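Local coordinates for mandelate racemase / muconate lactonizing enzyme, C-terminal domain protein (Pseudovibrio sp. JE062, PDB 4JHM) that is of unknown function but belongs to the enolase superfamily, combining a small N-terminal alpha-plus-beta domain with a C-terminal TIM-barrel domain, at residues P122-L127 with N310-L315; K284-A289 with H317-F322; Y14-E19 with D363-A368; Y35-V40 with L51-S56. All coordinates share one frame; numbering follows the deposited sequence.

Overall arrangement
From the N terminus, strand 8-16 opens contact 3, which closes only when residues 363-368 return to it near the C terminus; the other three contacts nest inside that loop. Contact 4 closes first, a local hairpin of strands 34-44 and 50-58 that touches contact 3. Residues 122-127 then open contact 1, and residues 284-289 open contact 2 before contact 1 closes at 310-315, so these two cross along the chain. They meet where Phe286 packs on Val313 and Ala314. Contact 1 joins the short helix 123-127 to barrel helix 304-316; contact 2 lies wholly within the barrel domain. Contact 4 pairs two strands of the N-terminal sheet, and contact 3 packs helix 362-368 on a third.

Contact 1 of 4, residues P122-L127 with N310-L315; sequences PLYMLL and NLHVAL
Tyr124 and His312 meet where the short helix 123-127 packs on helix 304-316 of the TIM-barrel domain, a helix-helix contact crossing at -41° with segment axes 7.8 Å apart. Followed outward, the tyrosine CB first faces the carbonyl O of His312 and then CB of Leu315, 3.6 Å away. CG still lies near that leucine carbon. CD2 turns back to the imidazole, 3.5 Å from His312 ND1, which sits in the plane of the phenol ring at its edge. With a chi1 of 70° folding the ring back between N and carbonyl carbon, the two rings lie rim to rim, planes 20° apart, without overlap. OH at the tip leaves the contact to bond Thr132. CB of Leu123 covers one face of the imidazole in a CH-pi contact, 4.0 Å from the ring centroid, and CD1 of Leu127 reaches CG2 of Val313. The second subunit packs its Met84 against Tyr124. His312 ND1 accepts from Tyr124 N at 3.3 Å, with the donor tilted out of the ring plane, while NE2 bonds Leu356 O. With a partner at each nitrogen, that at ND1 long and bent, the buried imidazole is consistent with a neutral form protonated on NE2.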
loop_
_atom_site.group_PDB
_atom_site.type_symbol
_atom_site.label_atom_id
_atom_site.label_comp_id
_atom_site.label_asym_id
_atom_site.label_seq_id
_atom_site.Cartn_x
_atom_site.Cartn_y
_atom_site.Cartn_z
ATOM N N PRO A 122 -20.545 -14.594 40.345
ATOM C CA PRO A 122 -19.235 -14.868 39.763
ATOM C C PRO A 122 -18.807 -13.782 38.790
ATOM O O PRO A 122 -19.651 -13.111 38.198
ATOM C CB PRO A 122 -19.442 -16.194 39.016
ATOM C CG PRO A 122 -20.915 -16.345 38.861
ATOM C CD PRO A 122 -21.509 -15.669 40.057
ATOM N N LEU A 123 -17.502 -13.619 38.619
ATOM C CA LEU A 123 -16.980 -12.535 37.807
ATOM C C LEU A 123 -17.428 -12.664 36.354
ATOM O O LEU A 123 -17.769 -11.670 35.715
ATOM C CB LEU A 123 -15.455 -12.497 37.875
ATOM C CG LEU A 123 -14.852 -11.132 37.537
ATOM C CD1 LEU A 123 -14.922 -10.222 38.754
ATOM C CD2 LEU A 123 -13.418 -11.270 37.052
ATOM N N TYR A 124 -17.441 -13.886 35.833
ATOM C CA TYR A 124 -17.757 -14.082 34.424
ATOM C C TYR A 124 -19.154 -13.554 34.109
ATOM O O TYR A 124 -19.455 -13.226 32.960
ATOM C CB TYR A 124 -17.592 -15.553 33.999
ATOM C CG TYR A 124 -18.620 -16.517 34.555
ATOM C CD1 TYR A 124 -19.871 -16.653 33.964
ATOM C CD2 TYR A 124 -18.325 -17.316 35.655
ATOM C CE1 TYR A 124 -20.807 -17.540 34.464
ATOM C CE2 TYR A 124 -19.254 -18.205 36.164
ATOM C CZ TYR A 124 -20.491 -18.314 35.568
ATOM O OH TYR A 124 -21.409 -19.200 36.078
HETATM N N MSE A 125 -19.996 -13.447 35.133
HETATM C CA MSE A 125 -21.341 -12.895 34.962
HETATM C C MSE A 125 -21.296 -11.394 34.854
HETATM O O MSE A 125 -21.963 -10.807 34.002
HETATM C CB MSE A 125 -22.208 -13.293 36.145
HETATM C CG MSE A 125 -23.677 -13.328 35.748
HETATM SE SE MSE A 125 -24.709 -14.250 37.148
HETATM C CE MSE A 125 -24.505 -16.084 36.457
ATOM N N LEU A 126 -20.505 -10.762 35.716
ATOM C CA LEU A 126 -20.358 -9.309 35.709
ATOM C C LEU A 126 -19.966 -8.786 34.339
ATOM O O LEU A 126 -20.490 -7.768 33.884
ATOM C CB LEU A 126 -19.276 -8.872 36.694
ATOM C CG LEU A 126 -19.492 -9.107 38.183
ATOM C CD1 LEU A 126 -18.291 -8.556 38.934
ATOM C CD2 LEU A 126 -20.774 -8.456 38.669
ATOM N N LEU A 127 -19.025 -9.474 33.699
ATOM C CA LEU A 127 -18.480 -9.036 32.416
ATOM C C LEU A 127 -19.408 -9.424 31.268
ATOM O O LEU A 127 -19.795 -8.581 30.459
ATOM C CB LEU A 127 -17.099 -9.652 32.192
ATOM C CG LEU A 127 -16.105 -9.462 33.340
ATOM C CD1 LEU A 127 -15.020 -10.524 33.281
ATOM C CD2 LEU A 127 -15.504 -8.064 33.325
ATOM N N ASN A 310 -8.186 -15.498 34.429
ATOM C CA ASN A 310 -8.327 -15.682 32.991
ATOM C C ASN A 310 -9.562 -16.508 32.650
ATOM O O ASN A 310 -10.315 -16.175 31.731
ATOM C CB ASN A 310 -7.082 -16.367 32.423
ATOM C CG ASN A 310 -5.819 -15.540 32.609
ATOM O OD1 ASN A 310 -5.595 -14.557 31.900
ATOM N ND2 ASN A 310 -4.981 -15.945 33.554
ATOM N N LEU A 311 -9.772 -17.590 33.390
ATOM C CA LEU A 311 -10.896 -18.471 33.115
ATOM C C LEU A 311 -12.202 -17.679 33.109
ATOM O O LEU A 311 -13.080 -17.909 32.273
ATOM C CB LEU A 311 -10.962 -19.599 34.148
ATOM C CG LEU A 311 -12.232 -20.457 34.120
ATOM C CD1 LEU A 311 -12.460 -21.083 32.753
ATOM C CD2 LEU A 311 -12.165 -21.538 35.186
ATOM N N HIS A 312 -12.323 -16.741 34.041
ATOM C CA HIS A 312 -13.551 -15.976 34.184
ATOM C C HIS A 312 -13.817 -15.122 32.955
ATOM O O HIS A 312 -14.916 -15.120 32.401
ATOM C CB HIS A 312 -13.491 -15.101 35.436
ATOM C CG HIS A 312 -13.940 -15.804 36.675
ATOM N ND1 HIS A 312 -15.266 -16.074 36.931
ATOM C CD2 HIS A 312 -13.244 -16.303 37.722
ATOM C CE1 HIS A 312 -15.368 -16.704 38.087
ATOM N NE2 HIS A 312 -14.156 -16.856 38.587
ATOM N N VAL A 313 -12.801 -14.396 32.528
ATOM C CA VAL A 313 -12.933 -13.550 31.363
ATOM C C VAL A 313 -13.313 -14.398 30.150
ATOM O O VAL A 313 -14.164 -14.005 29.359
ATOM C CB VAL A 313 -11.629 -12.771 31.103
ATOM C CG1 VAL A 313 -11.789 -11.836 29.917
ATOM C CG2 VAL A 313 -11.235 -11.990 32.349
ATOM N N ALA A 314 -12.700 -15.572 30.020
ATOM C CA ALA A 314 -12.969 -16.455 28.881
ATOM C C ALA A 314 -14.401 -16.996 28.906
ATOM O O ALA A 314 -14.971 -17.305 27.863
ATOM C CB ALA A 314 -11.964 -17.600 28.838
ATOM N N LEU A 315 -14.980 -17.111 30.095
ATOM C CA LEU A 315 -16.361 -17.581 30.221
ATOM C C LEU A 315 -17.368 -16.478 29.888
ATOM O O LEU A 315 -18.524 -16.757 29.570
ATOM C CB LEU A 315 -16.617 -18.131 31.628
ATOM C CG LEU A 315 -16.348 -19.629 31.826
ATOM C CD1 LEU A 315 -15.172 -20.129 31.002
ATOM C CD2 LEU A 315 -16.118 -19.924 33.295
#

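Contact 2 of 4, residues K284-A289 with H317-F322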
loop_
_atom_site.group_PDB
_atom_site.type_symbol
_atom_site.label_atom_id
_atom_site.label_comp_id
_atom_site.label_asym_id
_atom_site.label_seq_id
_atom_site.Cartn_x
_atom_site.Cartn_y
_atom_site.Cartn_z
ATOM N N LYS A 284 -11.014 -6.161 27.546
ATOM C CA LYS A 284 -11.065 -5.324 26.354
ATOM C C LYS A 284 -10.403 -6.009 25.158
ATOM O O LYS A 284 -10.898 -5.919 24.036
ATOM C CB LYS A 284 -10.401 -3.979 26.626
ATOM C CG LYS A 284 -11.149 -3.123 27.632
ATOM C CD LYS A 284 -10.357 -1.880 28.002
ATOM C CE LYS A 284 -11.010 -1.109 29.132
ATOM N NZ LYS A 284 -10.072 -0.097 29.683
ATOM N N CYS A 285 -9.293 -6.698 25.402
ATOM C CA CYS A 285 -8.583 -7.398 24.335
ATOM C C CYS A 285 -9.474 -8.433 23.653
ATOM O O CYS A 285 -9.370 -8.656 22.444
ATOM C CB CYS A 285 -7.316 -8.057 24.876
ATOM S SG CYS A 285 -6.024 -6.874 25.329
ATOM N N PHE A 286 -10.349 -9.057 24.433
ATOM C CA PHE A 286 -11.365 -9.951 23.887
ATOM C C PHE A 286 -12.237 -9.192 22.904
ATOM O O PHE A 286 -12.410 -9.606 21.754
ATOM C CB PHE A 286 -12.250 -10.513 25.007
ATOM C CG PHE A 286 -11.842 -11.879 25.485
ATOM C CD1 PHE A 286 -12.276 -13.014 24.822
ATOM C CD2 PHE A 286 -11.041 -12.028 26.598
ATOM C CE1 PHE A 286 -11.909 -14.273 25.256
ATOM C CE2 PHE A 286 -10.676 -13.284 27.039
ATOM C CZ PHE A 286 -11.113 -14.410 26.370
ATOM N N ALA A 287 -12.791 -8.076 23.372
ATOM C CA ALA A 287 -13.642 -7.231 22.542
ATOM C C ALA A 287 -12.905 -6.815 21.279
ATOM O O ALA A 287 -13.487 -6.767 20.198
ATOM C CB ALA A 287 -14.089 -6.002 23.319
ATOM N N ILE A 288 -11.617 -6.526 21.422
ATOM C CA ILE A 288 -10.809 -6.076 20.295
ATOM C C ILE A 288 -10.615 -7.201 19.279
ATOM O O ILE A 288 -10.751 -6.984 18.071
ATOM C CB ILE A 288 -9.456 -5.519 20.775
ATOM C CG1 ILE A 288 -9.694 -4.235 21.574
ATOM C CG2 ILE A 288 -8.534 -5.246 19.595
ATOM C CD1 ILE A 288 -8.468 -3.709 22.292
ATOM N N ALA A 289 -10.314 -8.400 19.769
ATOM C CA ALA A 289 -10.216 -9.572 18.899
ATOM C C ALA A 289 -11.540 -9.809 18.199
ATOM O O ALA A 289 -11.581 -10.045 16.998
ATOM C CB ALA A 289 -9.827 -10.801 19.697
ATOM N N HIS A 317 -17.002 -14.344 27.371
ATOM C CA HIS A 317 -17.031 -14.152 25.923
ATOM C C HIS A 317 -17.025 -15.502 25.210
ATOM O O HIS A 317 -16.803 -16.538 25.833
ATOM C CB HIS A 317 -15.828 -13.316 25.477
ATOM C CG HIS A 317 -15.704 -12.003 26.187
ATOM N ND1 HIS A 317 -16.288 -10.845 25.719
ATOM C CD2 HIS A 317 -15.059 -11.662 27.329
ATOM C CE1 HIS A 317 -16.011 -9.850 26.544
ATOM N NE2 HIS A 317 -15.266 -10.319 27.528
ATOM N N ASP A 318 -17.269 -15.489 23.903
ATOM C CA ASP A 318 -17.275 -16.719 23.109
ATOM C C ASP A 318 -15.968 -16.923 22.356
ATOM O O ASP A 318 -15.576 -18.059 22.090
ATOM C CB ASP A 318 -18.421 -16.696 22.102
ATOM C CG ASP A 318 -19.771 -16.850 22.757
ATOM O OD1 ASP A 318 -19.944 -17.818 23.525
ATOM O OD2 ASP A 318 -20.662 -16.013 22.495
ATOM N N ASN A 319 -15.299 -15.826 22.007
ATOM C CA ASN A 319 -14.100 -15.894 21.177
ATOM C C ASN A 319 -12.860 -16.346 21.950
ATOM O O ASN A 319 -12.012 -15.541 22.323
ATOM C CB ASN A 319 -13.851 -14.556 20.467
ATOM C CG ASN A 319 -13.791 -13.374 21.421
ATOM O OD1 ASN A 319 -14.356 -13.398 22.513
ATOM N ND2 ASN A 319 -13.108 -12.319 20.998
ATOM N N CYS A 320 -12.783 -17.653 22.180
ATOM C CA CYS A 320 -11.651 -18.313 22.833
ATOM C C CYS A 320 -12.058 -19.776 22.922
ATOM O O CYS A 320 -13.175 -20.067 23.328
ATOM C CB CYS A 320 -11.375 -17.745 24.231
ATOM S SG CYS A 320 -10.227 -18.724 25.256
ATOM N N ASN A 321 -11.168 -20.686 22.535
ATOM C CA ASN A 321 -11.504 -22.110 22.472
ATOM C C ASN A 321 -11.050 -22.912 23.679
ATOM O O ASN A 321 -11.668 -23.919 24.008
ATOM C CB ASN A 321 -10.893 -22.760 21.230
ATOM C CG ASN A 321 -11.450 -22.203 19.938
ATOM O OD1 ASN A 321 -12.639 -21.916 19.828
ATOM N ND2 ASN A 321 -10.588 -22.064 18.944
ATOM N N PHE A 322 -9.970 -22.494 24.332
ATOM C CA PHE A 322 -9.405 -23.305 25.413
ATOM C C PHE A 322 -9.014 -22.541 26.677
ATOM O O PHE A 322 -8.842 -21.324 26.675
ATOM C CB PHE A 322 -8.174 -24.066 24.917
ATOM C CG PHE A 322 -8.443 -24.977 23.758
ATOM C CD1 PHE A 322 -8.981 -26.238 23.961
ATOM C CD2 PHE A 322 -8.139 -24.579 22.463
ATOM C CE1 PHE A 322 -9.225 -27.082 22.894
ATOM C CE2 PHE A 322 -8.380 -25.419 21.391
ATOM C CZ PHE A 322 -8.926 -26.672 21.608
#
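Phe286 and Asn319 are the nearest residues along the two backbones, their CA atoms 7.1 Å apart, where helix 279-291 runs beside the irregular segment 317-322. That segment is the link from helix 304-316 to strand 323-326 of the TIM-barrel domain, and Asn319 forms the centre of an inverse gamma turn in it. The Phe286 ring is bordered by His317, Asn319 and Cys320. His317 lies over one side of it: the two rings are almost parallel, planes 10° apart, but displaced, so that little of one ring lies over the other, with centroids 4.8 Å apart. The better-covered spot is one carbon back, where CB of Phe286 stands over the centre of the imidazole, 3.8 Å from its centroid. His317 NE2 is held by Asn283 OD1, which would help to set the turn of the imidazole. At the rim of the phenyl ring, Asn319 OD1 approaches CD1 in the ring plane, and Cys320 CB touches CE1 at 3.7 Å. The amide of Asn319 is turned 65° from the ring. The ring also packs on Val313 and Ala314 of helix 304-316, while Arg131 takes the carbonyls of His317 and Cys320, tying down the loop. A chi1 of 54° folds the Asn319 side chain back over its own backbone, bringing the amide to the helix. There ND2 donates to Phe286 O at 2.9 Å; the oxygen lies in the amide plane, but the nitrogen stands above the plane of the carbonyl.

Contact 3 of 4, residues Y14-E19 with D363-A368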
loop_
_atom_site.group_PDB
_atom_site.type_symbol
_atom_site.label_atom_id
_atom_site.label_comp_id
_atom_site.label_asym_id
_atom_site.label_seq_id
_atom_site.Cartn_x
_atom_site.Cartn_y
_atom_site.Cartn_z
ATOM N N TYR A 14 2.214 -10.660 49.458
ATOM C CA TYR A 14 2.878 -11.934 49.716
ATOM C C TYR A 14 3.665 -12.425 48.507
ATOM O O TYR A 14 3.298 -12.174 47.357
ATOM C CB TYR A 14 1.857 -12.994 50.121
ATOM C CG TYR A 14 1.153 -12.685 51.415
ATOM C CD1 TYR A 14 1.744 -12.979 52.633
ATOM C CD2 TYR A 14 -0.101 -12.093 51.420
ATOM C CE1 TYR A 14 1.105 -12.693 53.823
ATOM C CE2 TYR A 14 -0.750 -11.804 52.605
ATOM C CZ TYR A 14 -0.141 -12.106 53.802
ATOM O OH TYR A 14 -0.776 -11.821 54.982
ATOM N N ALA A 15 4.757 -13.122 48.788
ATOM C CA ALA A 15 5.535 -13.794 47.765
ATOM C C ALA A 15 5.916 -15.159 48.321
ATOM O O ALA A 15 6.762 -15.265 49.218
ATOM C CB ALA A 15 6.776 -12.987 47.413
ATOM N N LEU A 16 5.274 -16.200 47.801
ATOM C CA LEU A 16 5.454 -17.542 48.328
ATOM C C LEU A 16 5.929 -18.512 47.256
ATOM O O LEU A 16 5.873 -18.212 46.065
ATOM C CB LEU A 16 4.157 -18.052 48.969
ATOM C CG LEU A 16 2.848 -17.866 48.201
ATOM C CD1 LEU A 16 1.844 -18.935 48.594
ATOM C CD2 LEU A 16 2.261 -16.482 48.441
ATOM N N ALA A 17 6.403 -19.672 47.700
ATOM C CA ALA A 17 6.941 -20.702 46.815
ATOM C C ALA A 17 7.074 -22.018 47.580
ATOM O O ALA A 17 6.807 -22.072 48.776
ATOM C CB ALA A 17 8.292 -20.272 46.261
ATOM N N ASP A 18 7.487 -23.073 46.882
ATOM C CA ASP A 18 7.645 -24.398 47.476
ATOM C C ASP A 18 8.983 -25.007 47.058
ATOM O O ASP A 18 9.185 -25.348 45.889
ATOM C CB ASP A 18 6.488 -25.312 47.051
ATOM C CG ASP A 18 6.545 -26.683 47.709
ATOM O OD1 ASP A 18 7.378 -27.512 47.293
ATOM O OD2 ASP A 18 5.748 -26.938 48.637
ATOM N N GLU A 19 9.895 -25.139 48.017
ATOM C CA GLU A 19 11.216 -25.703 47.751
ATOM C C GLU A 19 11.112 -27.108 47.155
ATOM O O GLU A 19 11.918 -27.495 46.312
ATOM C CB GLU A 19 12.044 -25.750 49.043
ATOM C CG GLU A 19 12.331 -24.387 49.656
ATOM C CD GLU A 19 13.086 -24.474 50.973
ATOM O OE1 GLU A 19 13.895 -23.563 51.248
ATOM O OE2 GLU A 19 12.878 -25.445 51.737
ATOM N N ASP A 363 -3.166 -19.516 56.421
ATOM C CA ASP A 363 -2.099 -20.007 57.280
ATOM C C ASP A 363 -1.076 -20.750 56.431
ATOM O O ASP A 363 0.084 -20.879 56.819
ATOM C CB ASP A 363 -2.654 -20.907 58.388
ATOM C CG ASP A 363 -3.459 -20.131 59.407
ATOM O OD1 ASP A 363 -4.149 -19.170 59.004
ATOM O OD2 ASP A 363 -3.394 -20.471 60.606
ATOM N N ALA A 364 -1.516 -21.222 55.267
ATOM C CA ALA A 364 -0.646 -21.949 54.352
ATOM C C ALA A 364 0.282 -20.984 53.633
ATOM O O ALA A 364 1.472 -21.262 53.480
ATOM C CB ALA A 364 -1.467 -22.746 53.349
ATOM N N VAL A 365 -0.262 -19.852 53.192
ATOM C CA VAL A 365 0.546 -18.857 52.495
ATOM C C VAL A 365 1.573 -18.258 53.451
ATOM O O VAL A 365 2.761 -18.195 53.127
ATOM C CB VAL A 365 -0.299 -17.732 51.849
ATOM C CG1 VAL A 365 -1.278 -18.305 50.838
ATOM C CG2 VAL A 365 -1.036 -16.924 52.904
ATOM N N LYS A 366 1.120 -17.834 54.630
ATOM C CA LYS A 366 2.036 -17.305 55.632
ATOM C C LYS A 366 3.237 -18.239 55.718
ATOM O O LYS A 366 4.383 -17.795 55.670
ATOM C CB LYS A 366 1.350 -17.184 56.994
ATOM N N GLU A 367 2.956 -19.537 55.809
ATOM C CA GLU A 367 3.986 -20.574 55.909
ATOM C C GLU A 367 4.948 -20.610 54.710
ATOM O O GLU A 367 6.145 -20.848 54.879
ATOM C CB GLU A 367 3.319 -21.946 56.087
ATOM C CG GLU A 367 4.269 -23.137 56.048
ATOM C CD GLU A 367 5.335 -23.085 57.128
ATOM O OE1 GLU A 367 5.172 -22.321 58.105
ATOM O OE2 GLU A 367 6.341 -23.813 56.998
ATOM N N ALA A 368 4.432 -20.378 53.507
ATOM C CA ALA A 368 5.259 -20.447 52.298
ATOM C C ALA A 368 5.843 -19.090 51.918
ATOM O O ALA A 368 6.655 -18.997 51.001
ATOM C CB ALA A 368 4.453 -21.009 51.135
#
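Leu16 rests on Val365 and Ala368 in a strand-on-helix contact toward the C-terminal end of strand 8-16, an inner strand of the N-terminal sheet, where helix 362-368 leads straight into strand 369-376. That last strand pairs antiparallel with strand 8-16, so the helix ends beside the strand its continuation will join. The strand and helix segments cross at 72°, axes 7.7 Å apart, and the closest backbone pair is Leu16 with Ala368, CA to CA 4.9 Å. The leucine is used along its length. Its CB meets the methyl of Ala368 at 3.7 Å, and its CD1 branch continues to CG1 of Val365, 3.9 Å away, the two side chains slanting across each other. Leu334 and Ile39 also touch Leu16. Polar contact is confined to the carbonyl end of the helix: Ala368 O takes a CA-H...O contact from Leu16 CA at 3.3 Å and a weak hydrogen bond from Ala17 N at 3.4 Å. Chemically the join is mostly apolar, with little directional bonding; the weak bond gives the last helical carbonyl a partner just as the chain passes into the sheet.

Contact 4 of 4, residues Y35-V40 with L51-S56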
loop_
_atom_site.group_PDB
_atom_site.type_symbol
_atom_site.label_atom_id
_atom_site.label_comp_id
_atom_site.label_asym_id
_atom_site.label_seq_id
_atom_site.Cartn_x
_atom_site.Cartn_y
_atom_site.Cartn_z
ATOM N N TYR A 35 9.650 -21.068 40.567
ATOM C CA TYR A 35 8.359 -20.397 40.465
ATOM C C TYR A 35 7.942 -19.734 41.772
ATOM O O TYR A 35 7.946 -20.357 42.829
ATOM C CB TYR A 35 7.291 -21.375 39.962
ATOM C CG TYR A 35 7.351 -21.508 38.464
ATOM C CD1 TYR A 35 8.448 -22.096 37.846
ATOM C CD2 TYR A 35 6.345 -21.000 37.662
ATOM C CE1 TYR A 35 8.527 -22.195 36.466
ATOM C CE2 TYR A 35 6.416 -21.095 36.284
ATOM C CZ TYR A 35 7.510 -21.693 35.693
ATOM O OH TYR A 35 7.580 -21.787 34.325
ATOM N N THR A 36 7.613 -18.450 41.672
ATOM C CA THR A 36 7.127 -17.656 42.784
ATOM C C THR A 36 5.741 -17.147 42.450
ATOM O O THR A 36 5.464 -16.799 41.296
ATOM C CB THR A 36 7.998 -16.418 43.008
ATOM O OG1 THR A 36 9.353 -16.817 43.225
ATOM C CG2 THR A 36 7.503 -15.631 44.200
ATOM N N ASN A 37 4.875 -17.099 43.457
ATOM C CA ASN A 37 3.554 -16.508 43.303
ATOM C C ASN A 37 3.476 -15.227 44.126
ATOM O O ASN A 37 3.910 -15.200 45.278
ATOM C CB ASN A 37 2.477 -17.494 43.748
ATOM C CG ASN A 37 1.089 -17.112 43.264
ATOM O OD1 ASN A 37 0.882 -16.037 42.704
ATOM N ND2 ASN A 37 0.127 -17.997 43.482
ATOM N N ASN A 38 2.939 -14.166 43.527
ATOM C CA ASN A 38 2.777 -12.889 44.212
ATOM C C ASN A 38 1.307 -12.607 44.460
ATOM O O ASN A 38 0.528 -12.494 43.521
ATOM C CB ASN A 38 3.377 -11.767 43.376
ATOM C CG ASN A 38 4.827 -12.021 43.029
ATOM O OD1 ASN A 38 5.703 -11.945 43.891
ATOM N ND2 ASN A 38 5.091 -12.325 41.764
ATOM N N ILE A 39 0.921 -12.492 45.724
ATOM C CA ILE A 39 -0.480 -12.290 46.051
ATOM C C ILE A 39 -0.738 -10.926 46.673
ATOM O O ILE A 39 -0.049 -10.515 47.609
ATOM C CB ILE A 39 -0.994 -13.376 47.008
ATOM C CG1 ILE A 39 -1.088 -14.715 46.277
ATOM C CG2 ILE A 39 -2.356 -12.990 47.560
ATOM C CD1 ILE A 39 -1.451 -15.882 47.172
ATOM N N VAL A 40 -1.736 -10.233 46.130
ATOM C CA VAL A 40 -2.233 -8.991 46.702
ATOM C C VAL A 40 -3.592 -9.248 47.334
ATOM O O VAL A 40 -4.529 -9.656 46.646
ATOM C CB VAL A 40 -2.412 -7.902 45.630
ATOM C CG1 VAL A 40 -3.029 -6.654 46.246
ATOM C CG2 VAL A 40 -1.084 -7.571 44.970
ATOM N N LEU A 51 -8.785 -10.674 46.230
ATOM C CA LEU A 51 -7.552 -11.398 45.948
ATOM C C LEU A 51 -7.136 -11.257 44.490
ATOM O O LEU A 51 -7.955 -11.386 43.578
ATOM C CB LEU A 51 -7.709 -12.884 46.264
ATOM C CG LEU A 51 -8.505 -13.258 47.511
ATOM C CD1 LEU A 51 -8.496 -14.771 47.670
ATOM C CD2 LEU A 51 -7.947 -12.568 48.745
ATOM N N GLY A 52 -5.847 -10.999 44.288
ATOM C CA GLY A 52 -5.245 -10.985 42.962
ATOM C C GLY A 52 -3.858 -11.576 43.070
ATOM O O GLY A 52 -3.321 -11.688 44.170
ATOM N N ALA A 53 -3.276 -11.958 41.939
ATOM C CA ALA A 53 -1.985 -12.632 41.950
ATOM C C ALA A 53 -1.311 -12.599 40.591
ATOM O O ALA A 53 -1.974 -12.680 39.558
ATOM C CB ALA A 53 -2.158 -14.074 42.394
ATOM N N THR A 54 0.011 -12.483 40.597
ATOM C CA THR A 54 0.790 -12.655 39.384
ATOM C C THR A 54 2.023 -13.507 39.673
ATOM O O THR A 54 2.591 -13.470 40.766
ATOM C CB THR A 54 1.221 -11.314 38.760
ATOM O OG1 THR A 54 1.685 -11.540 37.424
ATOM C CG2 THR A 54 2.328 -10.662 39.580
HETATM N N MSE A 55 2.432 -14.264 38.664
HETATM C CA MSE A 55 3.462 -15.267 38.818
HETATM C C MSE A 55 4.777 -14.753 38.325
HETATM O O MSE A 55 4.832 -14.039 37.327
HETATM C CB MSE A 55 3.002 -16.427 37.956
HETATM C CG MSE A 55 3.733 -17.709 38.297
HETATM SE SE MSE A 55 3.190 -19.086 37.005
HETATM C CE MSE A 55 4.059 -18.397 35.374
ATOM N N SER A 56 5.850 -15.102 39.030
ATOM C CA SER A 56 7.205 -14.812 38.571
ATOM C C SER A 56 7.943 -16.125 38.338
ATOM O O SER A 56 7.643 -17.134 38.972
ATOM C CB SER A 56 7.968 -13.989 39.609
ATOM O OG SER A 56 7.186 -12.922 40.105
#
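The Tyr35 ring meets Met55, a selenomethionine, at its edge: SE lies in the ring plane, 4.9 Å from the centroid, a Met-aromatic contact of the edge type. The bend at chi3 of Met55, 70°, carries CE along the same rim to CE2 of Tyr35. The phenol OH bonds Trp26. The second flat group, the carboxamide of Asn38, works through ND2, which donates to Ser56 OG at 2.7 Å, in the amide plane, and to Thr54 O at 2.9 Å, tilted from it. Thr54 O also accepts from Asn38 N, so one side chain and its own backbone grip this carbonyl from opposite faces of its plane. A third flat group, the amide of Asn37, places OD1 beside the methyl of Ala53, 3.6 Å from its CB. These groups decorate an antiparallel beta hairpin. Thr36 with Ser56, Asn38 with Thr54 and Val40 with Gly52 are hydrogen-bonded pairs, each with two backbone bonds; Asn37 with Met55 and Ile39 with Ala53 are the non-hydrogen-bonded pairs between them, the latter pair packing CG1 on CB at 4.1 Å. Ser56 OG has a further partner in Asp63 OD2, and Met55 O accepts from Trp98 of the third subunit. Helix 65-73 covers the face that carries Asn38, Val40, Thr54 and Ser56 among others, with Ile66 and Leu70 as its contacts; Trp362 of helix 362-368 touches Ile39, and strand 8-16 pairs with the other edge of strand 34-44, away from strand 50-58.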